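Local coordinates for protein peptidyl-prolyl cis-trans isomerase ([Pseudomonas syringae] pv. tomato str. DC3000, PDB 5XB0) that probably catalyses cis-trans isomerisation of peptidyl-proline bonds, this chain being the C-terminal FKBP-type part of a longer protein, at residues 8-13 and 117-122; 14-19 and 98-103; 50-55 and 75-80; 89-94 and 126-131; 54-59 and 67-72. All coordinates share one frame; numbering follows the deposited sequence.

Contact 1 of 5, residues 8-13 and 117-122; sequences AALKAE and DPFTPL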
# COMPACT_ATOMS: atom_id res chain seq x y z
N ALA A 8 -16.71 14.97 -3.68
CA ALA A 8 -17.07 14.14 -2.53
C ALA A 8 -16.08 13.00 -2.32
O ALA A 8 -15.68 12.70 -1.19
CB ALA A 8 -18.47 13.59 -2.70
N ALA A 9 -15.70 12.34 -3.42
CA ALA A 9 -14.77 11.22 -3.33
C ALA A 9 -13.41 11.67 -2.81
O ALA A 9 -12.81 10.99 -1.98
CB ALA A 9 -14.62 10.56 -4.69
N LEU A 10 -12.95 12.82 -3.28
CA LEU A 10 -11.67 13.36 -2.83
C LEU A 10 -11.73 13.74 -1.36
O LEU A 10 -10.78 13.51 -0.62
CB LEU A 10 -11.26 14.58 -3.67
CG LEU A 10 -10.67 14.28 -5.05
CD1 LEU A 10 -10.12 15.57 -5.65
CD2 LEU A 10 -9.58 13.23 -4.96
N LYS A 11 -12.84 14.34 -0.93
CA LYS A 11 -13.00 14.69 0.47
C LYS A 11 -12.99 13.44 1.34
O LYS A 11 -12.38 13.43 2.41
CB LYS A 11 -14.29 15.48 0.70
CG LYS A 11 -14.54 15.85 2.15
CD LYS A 11 -15.68 16.84 2.28
CE LYS A 11 -15.82 17.33 3.72
NZ LYS A 11 -16.88 18.36 3.83
N ALA A 12 -13.66 12.38 0.89
CA ALA A 12 -13.72 11.14 1.64
C ALA A 12 -12.33 10.51 1.74
O ALA A 12 -11.93 10.03 2.81
CB ALA A 12 -14.70 10.16 1.01
N GLU A 13 -11.58 10.54 0.65
CA GLU A 13 -10.23 10.02 0.69
C GLU A 13 -9.37 10.82 1.66
O GLU A 13 -8.65 10.25 2.47
CB GLU A 13 -9.56 10.00 -0.69
CG GLU A 13 -8.10 9.57 -0.55
CD GLU A 13 -7.36 9.43 -1.85
OE1 GLU A 13 -6.13 9.23 -1.77
OE2 GLU A 13 -7.98 9.50 -2.93
N ASP A 117 -12.85 1.53 -7.18
CA ASP A 117 -13.42 2.79 -7.64
C ASP A 117 -12.34 3.86 -7.78
O ASP A 117 -11.27 3.75 -7.17
CB ASP A 117 -14.50 3.29 -6.67
CG ASP A 117 -15.74 2.42 -6.67
OD1 ASP A 117 -15.96 1.68 -7.66
OD2 ASP A 117 -16.50 2.48 -5.68
N PRO A 118 -12.60 4.88 -8.59
CA PRO A 118 -11.75 6.08 -8.58
C PRO A 118 -11.53 6.60 -7.16
O PRO A 118 -12.43 6.51 -6.33
CB PRO A 118 -12.56 7.08 -9.42
CG PRO A 118 -13.31 6.20 -10.39
CD PRO A 118 -13.69 4.99 -9.58
N PHE A 119 -10.33 7.11 -6.89
CA PHE A 119 -10.03 7.82 -5.65
C PHE A 119 -10.20 6.96 -4.42
O PHE A 119 -10.71 7.41 -3.39
CB PHE A 119 -10.90 9.09 -5.55
CG PHE A 119 -10.81 9.95 -6.77
CD1 PHE A 119 -9.60 10.49 -7.15
CD2 PHE A 119 -11.92 10.17 -7.57
CE1 PHE A 119 -9.50 11.27 -8.29
CE2 PHE A 119 -11.83 10.96 -8.71
CZ PHE A 119 -10.63 11.51 -9.07
N THR A 120 -9.75 5.72 -4.52
CA THR A 120 -9.81 4.79 -3.40
C THR A 120 -8.42 4.57 -2.80
O THR A 120 -7.56 3.95 -3.43
CB THR A 120 -10.39 3.44 -3.84
OG1 THR A 120 -11.68 3.65 -4.42
CG2 THR A 120 -10.53 2.50 -2.66
N PRO A 121 -8.20 5.06 -1.57
CA PRO A 121 -6.98 4.68 -0.86
C PRO A 121 -6.98 3.18 -0.55
O PRO A 121 -8.05 2.59 -0.39
CB PRO A 121 -7.03 5.52 0.42
CG PRO A 121 -8.48 5.85 0.61
CD PRO A 121 -9.13 5.85 -0.74
N LEU A 122 -5.81 2.56 -0.50
CA LEU A 122 -5.73 1.11 -0.30
C LEU A 122 -4.99 0.78 0.99
O LEU A 122 -4.05 1.48 1.36
CB LEU A 122 -5.01 0.45 -1.48
CG LEU A 122 -5.60 0.73 -2.87
CD1 LEU A 122 -4.80 -0.00 -3.94
CD2 LEU A 122 -7.07 0.30 -2.89
O HOH W 1 -12.84 8.25 -1.97

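Contact 2 of 5, residues 14-19 and 98-103; sequences RTFMAG and RLVIPS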
# COMPACT_ATOMS: atom_id res chain seq x y z
N ARG A 14 -9.45 12.15 1.57
CA ARG A 14 -8.64 13.00 2.44
C ARG A 14 -8.94 12.75 3.91
O ARG A 14 -8.02 12.70 4.73
CB ARG A 14 -8.84 14.48 2.10
CG ARG A 14 -8.20 14.89 0.78
CD ARG A 14 -7.44 16.19 0.91
NE ARG A 14 -8.24 17.24 1.54
CZ ARG A 14 -7.80 18.48 1.76
NH1 ARG A 14 -6.57 18.82 1.40
NH2 ARG A 14 -8.60 19.37 2.33
N THR A 15 -10.21 12.59 4.26
CA THR A 15 -10.54 12.40 5.68
C THR A 15 -10.14 11.00 6.14
O THR A 15 -9.71 10.82 7.27
CB THR A 15 -12.05 12.64 5.99
OG1 THR A 15 -12.86 11.72 5.27
CG2 THR A 15 -12.44 14.04 5.61
N PHE A 16 -10.25 10.01 5.25
CA PHE A 16 -9.76 8.68 5.59
C PHE A 16 -8.26 8.72 5.85
O PHE A 16 -7.77 8.19 6.86
CB PHE A 16 -10.08 7.68 4.47
CG PHE A 16 -9.60 6.28 4.76
CD1 PHE A 16 -10.33 5.44 5.58
CD2 PHE A 16 -8.40 5.82 4.22
CE1 PHE A 16 -9.88 4.15 5.85
CE2 PHE A 16 -7.95 4.55 4.50
CZ PHE A 16 -8.69 3.71 5.31
N MET A 17 -7.52 9.33 4.93
CA MET A 17 -6.07 9.39 5.06
C MET A 17 -5.65 10.17 6.30
O MET A 17 -4.75 9.76 7.01
CB MET A 17 -5.42 10.00 3.81
CG MET A 17 -5.53 9.13 2.56
SD MET A 17 -4.81 7.48 2.71
CE MET A 17 -3.08 7.85 3.00
N ALA A 18 -6.32 11.29 6.57
CA ALA A 18 -5.94 12.09 7.73
C ALA A 18 -6.20 11.34 9.03
O ALA A 18 -5.44 11.48 9.99
CB ALA A 18 -6.69 13.42 7.73
N GLY A 19 -7.27 10.55 9.05
CA GLY A 19 -7.63 9.77 10.22
C GLY A 19 -6.55 8.74 10.48
O GLY A 19 -6.09 8.59 11.61
N ARG A 98 1.84 -2.60 7.99
CA ARG A 98 0.58 -2.12 7.44
C ARG A 98 0.88 -0.84 6.68
O ARG A 98 1.56 0.05 7.20
CB ARG A 98 -0.44 -1.87 8.56
CG ARG A 98 -1.76 -1.24 8.10
CD ARG A 98 -2.75 -1.27 9.27
NE ARG A 98 -4.12 -0.90 8.92
CZ ARG A 98 -4.54 0.35 8.89
NH1 ARG A 98 -3.69 1.33 9.15
NH2 ARG A 98 -5.81 0.63 8.58
N LEU A 99 0.44 -0.78 5.43
CA LEU A 99 0.60 0.42 4.61
C LEU A 99 -0.75 0.96 4.21
O LEU A 99 -1.59 0.21 3.71
CB LEU A 99 1.40 0.13 3.33
CG LEU A 99 2.83 -0.37 3.47
CD1 LEU A 99 3.43 -0.55 2.07
CD2 LEU A 99 3.67 0.61 4.29
N VAL A 100 -0.96 2.26 4.38
CA VAL A 100 -2.14 2.91 3.82
C VAL A 100 -1.64 3.81 2.71
O VAL A 100 -0.82 4.69 2.94
CB VAL A 100 -2.91 3.74 4.87
CG1 VAL A 100 -4.18 4.31 4.26
CG2 VAL A 100 -3.26 2.88 6.07
N ILE A 101 -2.14 3.57 1.50
CA ILE A 101 -1.60 4.21 0.31
C ILE A 101 -2.66 5.10 -0.32
O ILE A 101 -3.75 4.62 -0.67
CB ILE A 101 -1.11 3.13 -0.70
CG1 ILE A 101 -0.07 2.24 -0.00
CG2 ILE A 101 -0.55 3.76 -1.96
CD1 ILE A 101 0.44 1.10 -0.85
N PRO A 102 -2.37 6.41 -0.46
CA PRO A 102 -3.34 7.30 -1.11
C PRO A 102 -3.58 6.91 -2.54
O PRO A 102 -2.71 6.29 -3.17
CB PRO A 102 -2.68 8.69 -1.01
CG PRO A 102 -1.23 8.41 -0.88
CD PRO A 102 -1.11 7.09 -0.13
N SER A 103 -4.76 7.23 -3.06
CA SER A 103 -5.11 6.73 -4.38
C SER A 103 -4.14 7.25 -5.43
O SER A 103 -3.91 6.55 -6.42
CB SER A 103 -6.56 7.09 -4.76
OG SER A 103 -6.70 8.46 -5.07

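Contact 3 of 5, residues 50-55 and 75-80; sequences GRVEVR and FRLDSV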
# COMPACT_ATOMS: atom_id res chain seq x y z
N GLY A 50 14.97 -3.27 -7.63
CA GLY A 50 15.09 -4.66 -7.24
C GLY A 50 13.76 -5.37 -7.18
O GLY A 50 12.75 -4.90 -7.72
N ARG A 51 13.77 -6.53 -6.53
CA ARG A 51 12.59 -7.36 -6.36
C ARG A 51 12.31 -7.64 -4.89
O ARG A 51 13.24 -7.71 -4.08
CB ARG A 51 12.74 -8.69 -7.11
CG ARG A 51 13.00 -8.55 -8.60
CD ARG A 51 13.61 -9.82 -9.16
NE ARG A 51 12.63 -10.89 -9.35
CZ ARG A 51 12.73 -12.11 -8.84
NH1 ARG A 51 13.77 -12.43 -8.07
NH2 ARG A 51 11.79 -13.01 -9.08
N VAL A 52 11.04 -7.79 -4.57
CA VAL A 52 10.59 -8.19 -3.24
C VAL A 52 9.81 -9.49 -3.32
O VAL A 52 9.06 -9.72 -4.27
CB VAL A 52 9.71 -7.11 -2.57
CG1 VAL A 52 10.53 -5.85 -2.35
CG2 VAL A 52 8.46 -6.78 -3.41
N GLU A 53 10.02 -10.36 -2.34
CA GLU A 53 9.19 -11.55 -2.21
C GLU A 53 8.31 -11.31 -1.00
O GLU A 53 8.81 -11.11 0.10
CB GLU A 53 10.04 -12.81 -2.04
CG GLU A 53 9.21 -14.10 -2.13
CD GLU A 53 10.00 -15.35 -1.77
OE1 GLU A 53 10.98 -15.26 -0.99
OE2 GLU A 53 9.66 -16.44 -2.28
N VAL A 54 7.00 -11.31 -1.21
CA VAL A 54 6.08 -10.89 -0.17
C VAL A 54 4.89 -11.84 0.02
O VAL A 54 4.52 -12.57 -0.89
CB VAL A 54 5.51 -9.48 -0.46
CG1 VAL A 54 6.63 -8.43 -0.37
CG2 VAL A 54 4.80 -9.45 -1.83
N ARG A 55 4.33 -11.81 1.22
CA ARG A 55 2.94 -12.18 1.42
C ARG A 55 2.19 -10.89 1.62
O ARG A 55 2.72 -9.95 2.22
CB ARG A 55 2.75 -13.08 2.64
CG ARG A 55 3.42 -14.41 2.57
CD ARG A 55 3.00 -15.25 3.76
NE ARG A 55 3.45 -16.62 3.60
CZ ARG A 55 4.63 -17.06 4.03
NH1 ARG A 55 5.45 -16.23 4.67
NH2 ARG A 55 4.97 -18.32 3.85
N PHE A 75 7.79 -9.76 -6.84
CA PHE A 75 7.40 -8.60 -7.65
C PHE A 75 8.61 -7.70 -7.92
O PHE A 75 9.46 -7.53 -7.06
CB PHE A 75 6.33 -7.76 -6.95
CG PHE A 75 5.04 -8.47 -6.74
CD1 PHE A 75 4.17 -8.67 -7.80
CD2 PHE A 75 4.68 -8.92 -5.48
CE1 PHE A 75 2.96 -9.31 -7.61
CE2 PHE A 75 3.47 -9.56 -5.29
CZ PHE A 75 2.61 -9.76 -6.35
N ARG A 76 8.67 -7.11 -9.11
CA ARG A 76 9.63 -6.05 -9.38
C ARG A 76 9.11 -4.74 -8.82
O ARG A 76 7.98 -4.34 -9.11
CB ARG A 76 9.88 -5.90 -10.89
CG ARG A 76 10.68 -7.02 -11.48
CD ARG A 76 10.86 -6.86 -12.97
NE ARG A 76 11.50 -5.60 -13.31
CZ ARG A 76 12.32 -5.44 -14.35
NH1 ARG A 76 12.60 -6.47 -15.13
NH2 ARG A 76 12.86 -4.25 -14.59
N LEU A 77 9.92 -4.07 -8.01
CA LEU A 77 9.51 -2.78 -7.44
C LEU A 77 9.25 -1.72 -8.51
O LEU A 77 8.45 -0.81 -8.30
CB LEU A 77 10.54 -2.26 -6.45
CG LEU A 77 10.44 -2.83 -5.04
CD1 LEU A 77 11.26 -1.98 -4.08
CD2 LEU A 77 8.98 -2.91 -4.57
N ASP A 78 9.92 -1.82 -9.66
CA ASP A 78 9.71 -0.82 -10.71
C ASP A 78 8.44 -1.09 -11.52
O ASP A 78 8.15 -0.36 -12.47
CB ASP A 78 10.94 -0.72 -11.64
CG ASP A 78 11.23 -2.00 -12.44
OD1 ASP A 78 10.38 -2.92 -12.52
OD2 ASP A 78 12.33 -2.06 -13.02
N SER A 79 7.69 -2.12 -11.14
CA SER A 79 6.57 -2.54 -11.96
C SER A 79 5.27 -2.72 -11.18
O SER A 79 4.31 -3.30 -11.70
CB SER A 79 6.92 -3.85 -12.67
OG SER A 79 7.97 -3.65 -13.59
N VAL A 80 5.25 -2.23 -9.95
CA VAL A 80 4.07 -2.28 -9.11
C VAL A 80 3.54 -0.86 -8.87
O VAL A 80 4.13 0.11 -9.36
CB VAL A 80 4.36 -2.96 -7.74
CG1 VAL A 80 4.67 -4.44 -7.94
CG2 VAL A 80 5.50 -2.25 -7.03
O HOH W 2 12.43 -3.42 -9.92

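Contact 4 of 5, residues 89-94 and 126-131; sequences QNMPTG and IELIAV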
# COMPACT_ATOMS: atom_id res chain seq x y z
N GLN A 89 11.11 0.29 -0.16
CA GLN A 89 12.55 0.53 -0.06
C GLN A 89 13.00 0.78 1.39
O GLN A 89 14.19 0.69 1.70
CB GLN A 89 12.96 1.72 -0.92
CG GLN A 89 12.91 1.41 -2.40
CD GLN A 89 13.24 2.62 -3.24
OE1 GLN A 89 14.38 3.11 -3.24
NE2 GLN A 89 12.25 3.13 -3.95
N ASN A 90 12.04 1.07 2.26
CA ASN A 90 12.30 1.30 3.67
C ASN A 90 12.23 0.03 4.51
O ASN A 90 12.59 0.04 5.69
CB ASN A 90 11.29 2.30 4.23
CG ASN A 90 11.40 3.64 3.57
OD1 ASN A 90 12.35 4.38 3.82
ND2 ASN A 90 10.44 3.98 2.72
N MET A 91 11.74 -1.04 3.90
CA MET A 91 11.31 -2.20 4.66
C MET A 91 12.37 -3.30 4.74
O MET A 91 12.81 -3.80 3.71
CB MET A 91 10.04 -2.77 4.03
CG MET A 91 9.37 -3.81 4.91
SD MET A 91 7.81 -4.36 4.18
CE MET A 91 7.19 -5.41 5.50
N PRO A 92 12.78 -3.67 5.96
CA PRO A 92 13.78 -4.74 6.10
C PRO A 92 13.15 -6.13 5.98
O PRO A 92 12.02 -6.34 6.43
CB PRO A 92 14.35 -4.51 7.50
CG PRO A 92 13.23 -3.88 8.25
CD PRO A 92 12.41 -3.08 7.25
N THR A 93 13.88 -7.07 5.37
CA THR A 93 13.39 -8.44 5.28
C THR A 93 13.05 -8.96 6.68
O THR A 93 13.78 -8.72 7.64
CB THR A 93 14.42 -9.34 4.60
OG1 THR A 93 14.63 -8.87 3.26
CG2 THR A 93 13.92 -10.76 4.55
N GLY A 94 11.90 -9.63 6.80
CA GLY A 94 11.46 -10.13 8.09
C GLY A 94 10.37 -9.28 8.73
O GLY A 94 9.63 -9.75 9.61
N ILE A 126 1.61 -6.40 4.68
CA ILE A 126 2.69 -6.99 3.90
C ILE A 126 3.74 -7.61 4.80
O ILE A 126 4.19 -6.99 5.76
CB ILE A 126 3.37 -5.93 3.01
CG1 ILE A 126 2.35 -5.30 2.06
CG2 ILE A 126 4.54 -6.53 2.24
CD1 ILE A 126 2.91 -4.17 1.24
N GLU A 127 4.11 -8.85 4.50
CA GLU A 127 5.27 -9.49 5.13
C GLU A 127 6.38 -9.60 4.10
O GLU A 127 6.18 -10.16 3.03
CB GLU A 127 4.91 -10.87 5.68
CG GLU A 127 6.11 -11.52 6.39
CD GLU A 127 5.81 -12.88 6.97
OE1 GLU A 127 6.56 -13.30 7.88
OE2 GLU A 127 4.84 -13.53 6.52
N LEU A 128 7.55 -9.04 4.42
CA LEU A 128 8.65 -9.10 3.46
C LEU A 128 9.50 -10.34 3.75
O LEU A 128 10.18 -10.43 4.77
CB LEU A 128 9.48 -7.82 3.52
CG LEU A 128 10.61 -7.73 2.49
CD1 LEU A 128 10.10 -7.78 1.04
CD2 LEU A 128 11.40 -6.46 2.72
N ILE A 129 9.45 -11.30 2.83
CA ILE A 129 10.10 -12.59 3.03
C ILE A 129 11.55 -12.58 2.56
O ILE A 129 12.43 -13.20 3.18
CB ILE A 129 9.33 -13.70 2.29
CG1 ILE A 129 7.86 -13.71 2.72
CG2 ILE A 129 9.96 -15.07 2.52
CD1 ILE A 129 7.68 -13.90 4.19
N ALA A 130 11.79 -11.89 1.45
CA ALA A 130 13.11 -11.82 0.85
C ALA A 130 13.18 -10.67 -0.15
O ALA A 130 12.16 -10.14 -0.58
CB ALA A 130 13.45 -13.14 0.16
N VAL A 131 14.39 -10.28 -0.48
CA VAL A 131 14.62 -9.29 -1.53
C VAL A 131 15.72 -9.81 -2.43
O VAL A 131 16.49 -10.69 -2.05
CB VAL A 131 15.02 -7.90 -0.97
CG1 VAL A 131 13.94 -7.35 -0.02
CG2 VAL A 131 16.38 -7.97 -0.30
O HOH W 3 16.39 -10.76 1.88
O HOH W 4 7.53 -11.67 9.51

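Contact 5 of 5, residues 54-59 and 67-72; sequences VRYVGR and DQSTQP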
# COMPACT_ATOMS: atom_id res chain seq x y z
N VAL A 54 7.00 -11.31 -1.21
CA VAL A 54 6.08 -10.89 -0.17
C VAL A 54 4.89 -11.84 0.02
O VAL A 54 4.52 -12.57 -0.89
CB VAL A 54 5.51 -9.48 -0.46
CG1 VAL A 54 6.63 -8.43 -0.37
CG2 VAL A 54 4.80 -9.45 -1.83
N ARG A 55 4.33 -11.81 1.22
CA ARG A 55 2.94 -12.18 1.42
C ARG A 55 2.19 -10.89 1.62
O ARG A 55 2.72 -9.95 2.22
CB ARG A 55 2.75 -13.08 2.64
CG ARG A 55 3.42 -14.41 2.57
CD ARG A 55 3.00 -15.25 3.76
NE ARG A 55 3.45 -16.62 3.60
CZ ARG A 55 4.63 -17.06 4.03
NH1 ARG A 55 5.45 -16.23 4.67
NH2 ARG A 55 4.97 -18.32 3.85
N TYR A 56 0.95 -10.82 1.15
CA TYR A 56 0.20 -9.58 1.31
C TYR A 56 -1.30 -9.80 1.31
O TYR A 56 -1.82 -10.77 0.77
CB TYR A 56 0.57 -8.57 0.21
CG TYR A 56 0.09 -8.96 -1.17
CD1 TYR A 56 0.84 -9.83 -1.96
CD2 TYR A 56 -1.10 -8.47 -1.69
CE1 TYR A 56 0.40 -10.21 -3.23
CE2 TYR A 56 -1.55 -8.85 -2.96
CZ TYR A 56 -0.78 -9.71 -3.73
OH TYR A 56 -1.21 -10.10 -4.98
N VAL A 57 -1.99 -8.86 1.94
CA VAL A 57 -3.44 -8.75 1.82
C VAL A 57 -3.74 -7.30 1.49
O VAL A 57 -3.29 -6.41 2.20
CB VAL A 57 -4.16 -9.17 3.11
CG1 VAL A 57 -5.68 -9.03 2.92
CG2 VAL A 57 -3.83 -10.61 3.46
N GLY A 58 -4.49 -7.08 0.42
CA GLY A 58 -4.87 -5.73 0.03
C GLY A 58 -6.36 -5.52 0.23
O GLY A 58 -7.17 -6.32 -0.25
N ARG A 59 -6.70 -4.46 0.95
CA ARG A 59 -8.09 -4.16 1.28
C ARG A 59 -8.51 -2.76 0.88
O ARG A 59 -7.71 -1.82 0.90
CB ARG A 59 -8.33 -4.33 2.78
CG ARG A 59 -8.02 -5.72 3.30
CD ARG A 59 -8.18 -5.75 4.81
NE ARG A 59 -9.34 -6.52 5.20
CZ ARG A 59 -9.30 -7.79 5.59
NH1 ARG A 59 -8.13 -8.42 5.67
NH2 ARG A 59 -10.42 -8.42 5.92
N ASP A 67 -7.34 -8.17 -3.30
CA ASP A 67 -6.31 -9.08 -3.78
C ASP A 67 -5.48 -9.54 -2.59
O ASP A 67 -5.32 -8.80 -1.62
CB ASP A 67 -5.41 -8.41 -4.83
CG ASP A 67 -4.45 -9.39 -5.52
OD1 ASP A 67 -4.78 -10.58 -5.61
OD2 ASP A 67 -3.37 -8.95 -5.97
N GLN A 68 -4.96 -10.77 -2.66
CA GLN A 68 -4.05 -11.26 -1.63
C GLN A 68 -3.19 -12.38 -2.19
O GLN A 68 -3.54 -13.01 -3.19
CB GLN A 68 -4.83 -11.75 -0.40
CG GLN A 68 -5.68 -12.98 -0.64
CD GLN A 68 -6.57 -13.31 0.54
OE1 GLN A 68 -7.77 -13.48 0.39
NE2 GLN A 68 -5.98 -13.41 1.72
N SER A 69 -2.04 -12.61 -1.56
CA SER A 69 -1.14 -13.68 -1.96
C SER A 69 -1.67 -15.05 -1.54
O SER A 69 -2.42 -15.16 -0.57
CB SER A 69 0.25 -13.43 -1.37
OG SER A 69 0.17 -13.36 0.05
N THR A 70 -1.26 -16.08 -2.27
CA THR A 70 -1.60 -17.46 -1.93
C THR A 70 -0.37 -18.26 -1.52
O THR A 70 -0.47 -19.42 -1.08
CB THR A 70 -2.26 -18.17 -3.11
OG1 THR A 70 -1.46 -17.99 -4.29
CG2 THR A 70 -3.65 -17.61 -3.35
N GLN A 71 0.78 -17.63 -1.70
CA GLN A 71 2.10 -18.16 -1.38
C GLN A 71 3.01 -16.95 -1.45
O GLN A 71 2.61 -15.93 -2.00
CB GLN A 71 2.53 -19.23 -2.38
CG GLN A 71 2.63 -18.69 -3.80
CD GLN A 71 3.34 -19.63 -4.75
OE1 GLN A 71 3.98 -20.59 -4.33
NE2 GLN A 71 3.21 -19.35 -6.05
N PRO A 72 4.24 -17.04 -0.91
CA PRO A 72 5.15 -15.90 -1.10
C PRO A 72 5.36 -15.64 -2.58
O PRO A 72 5.52 -16.59 -3.36
CB PRO A 72 6.44 -16.36 -0.43
CG PRO A 72 6.00 -17.34 0.59
CD PRO A 72 4.83 -18.07 -0.04
O HOH W 5 -2.82 -13.65 1.76

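Contact 1 of 5, residues 8-13 and 117-122
The Phe119 ring takes Leu10 over one face. Leu10 CD2 comes closest, 3.5 Å from Phe119 CD1, and its CG lies above the same face. The methyl of Ala9, one residue earlier on the helix, arrives obliquely, with Ala9 CB 4.0 Å from Phe119 CD2. Phe119 CG stands anti to its own carbonyl carbon (chi1 -52°), and this turns the ring toward the helix. Thr6 of the same helix and Ala109 of a loop also touch the ring. The second flat group is the carboxylate of Glu13, which is buried. Here helix 6-21 packs against the end of the long loop that joins strands 96-101 and 122-132. In the FKBP fold this connection links the last two strands of the sheet. The Glu13 chain is extended, with CG anti to the backbone N (chi1 175°). Its aliphatic part slides past Pro121 in the opposite direction, with Glu13 CG 3.9 Å from Pro121 CD. The carboxylate reaches Ser103, whose OG hydrogen-bonds to Glu13 OE2. Glu13 OE2 also sits 3.5 Å from Phe119 O. Both are acceptors, so no bond forms between them. Their closeness would probably disfavour a charge on OE2, an effect the bond from Ser103 partly offsets. A water does link the two backbones. It donates to Ala9 O at 2.7 Å and to Phe119 O at 2.7 Å. Within the loop, Thr120 OG1 donates to Asp117 O at 2.8 Å, approaching from above the carbonyl plane.

Contact 2 of 5, residues 14-19 and 98-103
Met17 and Val100 form the tight part of this contact. Met17 SD lies 3.6 Å from Val100 CG1, and the two side chains pass in opposite directions. The methionine chain is bent at both chi2 (-58°) and chi3 (-63°). This folds its methyl over to Pro102, where Met17 CE rests 3.8 Å from Pro102 CD. The two side chains meet there at about a right angle. The Phe16 ring comes in obliquely, with Phe16 CE2 3.8 Å from Val100 CG1. That methyl therefore touches the sulfur and the ring together. No hydrogen bond crosses between the segments, and the join is wholly apolar. The other side is looser. Arg14, Thr15 and Ala18 sit on the exposed flank of the helix. Arg98 has its CB turned toward the helix but does not touch residues 14-19; its NH1 forms a salt bridge with Glu20 OE1. The axes of helix segment 14-19 and strand segment 98-101 approach to 9.8 Å and run roughly antiparallel, at 150°. Helix 6-21 thus lies on the face of the FKBP sheet that carries Val100, while the alternate residues Leu99 and Ile101 meet Ala87 and Trp84 of helix 82-87. Leu34 of neighbouring strand 34-37 touches both Met17 and Val100.

Contact 3 of 5, residues 50-55 and 75-80
Val54 meets Phe75 at the edge of its ring. The two side chains cross at about a right angle, and Val54 CG2 lies near the ring plane, 3.7 Å from Phe75 CD2. Val52 and Leu77 are also set nearly perpendicular, with Val52 CG1 4.0 Å from Leu77 CD2. On the opposite sheet face Arg51 and Arg76 stand as a pair. Only their aliphatic parts touch, Arg51 CG to Arg76 CG at 4.0 Å. Beyond that both chains bend at chi3, and the guanidinium planes end 89° apart with separate partners. Arg51 NH1 hydrogen-bonds to Ser132 OG. Arg76 grips Asp78 side-on with two nitrogens. Arg76 NH2 reaches Asp78 OD2 at 2.7 Å, in the guanidinium plane and on the syn lone pair of that oxygen. Arg76 NE reaches Asp78 OD1 at 3.0 Å, more tilted. Ser79 OG also donates to OD1, so two donors hold that oxygen. The backbones form a short antiparallel ladder. Val52 and Phe75 are the hydrogen-bonded pair, with Val52 N to Phe75 O at 3.0 Å and Phe75 N to Val52 O at 2.9 Å. Leu77 N donates to Gly50 O at 3.0 Å. A water also donates to Gly50 O and accepts from Asp78 N. A tartrate, probably from the crystallisation liquor, lies near the Phe75 side chain, where FKBP relatives have their proline pocket. Strand 51-59 pairs here with strand 73-76 and also with strand 122-132. Leu128 of strand 122-132 touches Val52, and Trp84 of helix 82-87 touches Val54.

Contact 4 of 5, residues 89-94 and 126-131
A classic beta bulge in strand 122-132, where Ile129 and Ala130 both face Glu53, receives Thr93 from the loop after helix 82-87. This loop leads into strand 96-101 of the FKBP sheet. Thr93 CG2 is anti to the backbone N, and it presses on the bulge at 3.2 Å from Ile129 O. The other branch, Thr93 OG1, lies 3.7 Å from Val131 CG1. That hydroxyl hydrogen-bonds with Pro44 O. It also takes a bond from a water that accepts from Val131 N. Next comes the one direct hydrogen bond between the segments. Gly94 N donates to Leu128 O at 2.8 Å, nearly straight at 165° and in the carbonyl plane. Gly94 has a positive phi (103°), a backbone shape suited to glycine. A second water joins Gly94 O to Glu127 OE1. Met91 extends its chain across Leu128 to Ile126. The Met91 and Leu128 side chains pass in opposite directions, and Met91 CE lies 3.9 Å from Leu128 CB. Met91 CE is also 3.4 Å from Ile126 O. Trp97 also touches Met91, and Val52 touches Leu128. Met91 O is buried with no polar partner, and Leu128 CD2 lies 3.2 Å from it.

Contact 5 of 5, residues 54-59 and 67-72
Segments 54-59 and 67-72 run antiparallel as the two arms of a beta hairpin, with Val57 and Gln68 a non-hydrogen-bonded pair and Gly58 N bonded to Asp67 O at 2.8 Å. Past Gln68 the second arm leaves strand geometry, and a side chain takes over. Ser69 N still donates to Tyr56 O at 3.0 Å, but Tyr56 N donates to Ser69 OG at 2.9 Å. The Tyr56 ring lies against the backbone of Gln68 and Ser69, its CG between the backbone N and the carbonyl carbon (chi1 69°). Ser69 N lies 3.7 Å above the plane of the Tyr56 ring, over its centre. At the ring edge, Tyr56 OH donates to Asp67 OD2 at 2.6 Å. The oxygen is met from above the carboxylate plane, and the ring and carboxylate planes are 74° apart. Farther along, Pro72 lies beside Arg55, with Pro72 CG over one guanidinium face and 3.6 Å from Arg55 NH2. A bound tartrate lies close to Asp67; such tyrosine and aspartate side chains line the proline pocket in FKBP relatives. Trp84 of helix 82-87 meets the Tyr56 ring edge-to-face. Strand 122-132 also pairs with strand 51-59, bonding to Arg55 and Val57.

Contacts 1 and 2 share helix 6-21, and their centres are about 9 Å apart. The Glu13-Ser103 hydrogen bond joins them. Contacts 3, 4 and 5 gather about strand 51-59 in the sheet. Centres of contacts 3 and 4 are about 10 Å apart, and backbone bonds of Glu53 with Ile129 and Ala130 link them. Contacts 3 and 5, about 12 Å apart by centres, meet where Phe75 CE2 lies 3.7 Å from Tyr56 CE1. The tartrate is close to the side chains of both Asp67 and Phe75. It probably marks the FKBP substrate pocket. Contact 4 lies about 28 Å from contact 1, centre to centre, on the opposite side of the chain's centre.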